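Local atomic coordinates of uncharacterized protein (Staphylococcus aureus subsp. aureus Mu50, PDB entry 4QXZ), a protein that is of unknown function but folds into a beta-barrel core, resembling type VI secretion system proteins, joined to a two-helix pair. Residues A[79-84]-A[97-102]. Numbering follows the deposited sequence.
Sequences EQLLDI and LFESTV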
loop_
_atom_site.group_PDB
_atom_site.type_symbol
_atom_site.label_atom_id
_atom_site.label_comp_id
_atom_site.label_asym_id
_atom_site.label_seq_id
_atom_site.Cartn_x
_atom_site.Cartn_y
_atom_site.Cartn_z
ATOM N N GLU A 79 -17.320 19.445 -9.157
ATOM C CA GLU A 79 -16.638 18.365 -9.902
ATOM C C GLU A 79 -15.306 18.821 -10.522
ATOM O O GLU A 79 -14.951 18.434 -11.632
ATOM C CB GLU A 79 -17.572 17.779 -10.955
ATOM C CG GLU A 79 -18.892 17.319 -10.346
ATOM C CD GLU A 79 -19.664 16.341 -11.217
ATOM O OE1 GLU A 79 -19.037 15.556 -11.960
ATOM O OE2 GLU A 79 -20.910 16.350 -11.145
ATOM N N GLN A 80 -14.587 19.648 -9.771
ATOM C CA GLN A 80 -13.293 20.187 -10.164
ATOM C C GLN A 80 -12.301 19.138 -10.622
ATOM O O GLN A 80 -12.063 18.171 -9.916
ATOM C CB GLN A 80 -12.670 20.875 -8.956
ATOM C CG GLN A 80 -11.399 21.617 -9.277
ATOM C CD GLN A 80 -11.692 22.835 -10.097
ATOM O OE1 GLN A 80 -11.312 22.925 -11.265
ATOM N NE2 GLN A 80 -12.407 23.773 -9.499
ATOM N N LEU A 81 -11.692 19.362 -11.778
ATOM C CA LEU A 81 -10.618 18.506 -12.284
ATOM C C LEU A 81 -9.321 18.940 -11.627
ATOM O O LEU A 81 -8.923 20.102 -11.740
ATOM C CB LEU A 81 -10.508 18.606 -13.803
ATOM C CG LEU A 81 -11.747 18.066 -14.530
ATOM C CD1 LEU A 81 -11.703 18.296 -16.036
ATOM C CD2 LEU A 81 -11.913 16.580 -14.228
ATOM N N LEU A 82 -8.681 18.014 -10.920
ATOM C CA LEU A 82 -7.508 18.340 -10.098
ATOM C C LEU A 82 -6.266 17.663 -10.653
ATOM O O LEU A 82 -6.297 16.480 -10.961
ATOM C CB LEU A 82 -7.728 17.894 -8.647
ATOM C CG LEU A 82 -8.899 18.538 -7.909
ATOM C CD1 LEU A 82 -9.148 17.837 -6.586
ATOM C CD2 LEU A 82 -8.635 20.010 -7.672
ATOM N N ASP A 83 -5.192 18.431 -10.801
ATOM C CA ASP A 83 -3.919 17.931 -11.288
ATOM C C ASP A 83 -3.052 17.619 -10.060
ATOM O O ASP A 83 -2.552 18.520 -9.361
ATOM C CB ASP A 83 -3.248 18.978 -12.183
ATOM C CG ASP A 83 -2.108 18.410 -13.043
ATOM O OD1 ASP A 83 -2.060 17.183 -13.324
ATOM O OD2 ASP A 83 -1.251 19.219 -13.478
ATOM N N ILE A 84 -2.884 16.337 -9.794
ATOM C CA ILE A 84 -2.259 15.921 -8.542
ATOM C C ILE A 84 -0.972 15.139 -8.749
ATOM O O ILE A 84 -0.739 14.548 -9.817
ATOM C CB ILE A 84 -3.217 15.100 -7.659
ATOM C CG1 ILE A 84 -3.505 13.726 -8.256
ATOM C CG2 ILE A 84 -4.512 15.850 -7.438
ATOM C CD1 ILE A 84 -4.300 12.810 -7.328
ATOM N N LEU A 97 1.772 11.096 -11.802
ATOM C CA LEU A 97 0.954 12.212 -12.230
ATOM C C LEU A 97 -0.458 11.698 -12.483
ATOM O O LEU A 97 -0.624 10.733 -13.213
ATOM C CB LEU A 97 1.539 12.824 -13.497
ATOM C CG LEU A 97 3.073 12.968 -13.559
ATOM C CD1 LEU A 97 3.481 13.578 -14.888
ATOM C CD2 LEU A 97 3.608 13.815 -12.422
ATOM N N PHE A 98 -1.462 12.320 -11.856
ATOM C CA PHE A 98 -2.857 11.966 -12.097
ATOM C C PHE A 98 -3.735 13.176 -12.341
ATOM O O PHE A 98 -3.458 14.287 -11.880
ATOM C CB PHE A 98 -3.462 11.231 -10.913
ATOM C CG PHE A 98 -2.758 9.973 -10.544
ATOM C CD1 PHE A 98 -1.633 10.009 -9.742
ATOM C CD2 PHE A 98 -3.245 8.751 -10.960
ATOM C CE1 PHE A 98 -0.982 8.850 -9.392
ATOM C CE2 PHE A 98 -2.607 7.587 -10.606
ATOM C CZ PHE A 98 -1.476 7.633 -9.817
ATOM N N GLU A 99 -4.823 12.928 -13.051
ATOM C CA GLU A 99 -5.906 13.882 -13.166
ATOM C C GLU A 99 -7.051 13.259 -12.388
ATOM O O GLU A 99 -7.416 12.101 -12.648
ATOM C CB GLU A 99 -6.286 14.106 -14.635
ATOM C CG GLU A 99 -7.377 15.158 -14.846
ATOM C CD GLU A 99 -7.719 15.412 -16.328
ATOM O OE1 GLU A 99 -7.110 14.717 -17.180
ATOM O OE2 GLU A 99 -8.581 16.287 -16.652
ATOM N N SER A 100 -7.622 14.011 -11.444
ATOM C CA SER A 100 -8.654 13.440 -10.587
ATOM C C SER A 100 -9.778 14.376 -10.160
ATOM O O SER A 100 -9.690 15.616 -10.296
ATOM C CB SER A 100 -7.996 12.842 -9.329
ATOM O OG SER A 100 -7.485 13.852 -8.495
ATOM N N THR A 101 -10.830 13.744 -9.626
ATOM C CA THR A 101 -11.961 14.434 -8.994
ATOM C C THR A 101 -12.253 13.828 -7.626
ATOM O O THR A 101 -12.038 12.620 -7.403
ATOM C CB THR A 101 -13.238 14.305 -9.842
ATOM O OG1 THR A 101 -13.451 12.926 -10.135
ATOM C CG2 THR A 101 -13.107 15.059 -11.164
ATOM N N VAL A 102 -12.772 14.652 -6.719
ATOM C CA VAL A 102 -13.173 14.160 -5.401
ATOM C C VAL A 102 -14.474 13.357 -5.501
ATOM O O VAL A 102 -15.485 13.853 -6.011
ATOM C CB VAL A 102 -13.354 15.302 -4.390
ATOM C CG1 VAL A 102 -13.661 14.731 -3.006
ATOM C CG2 VAL A 102 -12.106 16.180 -4.357
#
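I84, L82 and S100 carry this antiparallel pairing, and all three turn their side chains to the same buried face of the sheet, together with F98. L82 and S100 form a hydrogen-bonded pair: L82 N gives to S100 O at 2.7 Å, and S100 N returns a bond to L82 O at 2.8 Å. I84 and F98 repeat the pattern two residues along, where the bond from F98 N to I84 O is almost straight, 178° at the hydrogen. Between them, in the non-hydrogen-bonded pair D83–E99, E99 makes a CA-H...O contact with L82 O.

I84 reaches across to its neighbours on two sides. With CG1 set between the backbone N and the carbonyl carbon (chi1 69°), the longer branch swings over the partner strand: CG1 packs 3.6 Å from F98 CB, and CD1 goes on to lie 3.5 Å from S100 OG. The I84 CG2 branch touches the same hydroxyl, which thus sits against both methyls of the isoleucine. L82 approaches from the other end, its CB 3.4 Å from S100 O and its CD1 4.1 Å from V102 CG2.

On the opposite face, L81 and T101 lie side by side, methyl to methyl (CD2 to CG2, 3.6 Å), while the extended E99 runs across L81 at a slant, its OE2 3.8 Å from L81 CD1. The D83 carboxylate is held from beyond the two segments, by Y121 OH, K158 N and a salt bridge to R85.

The pairing is part of the hairpin of strands 82-88 and 96-107 in the barrel's antiparallel sheet. Strand 23-32 flanks it beyond 82-88 and strand 111-121 beyond 96-107; W58 meets the F98 ring edge-to-face, and Y75 of helix 69-77 packs on L82 and V102.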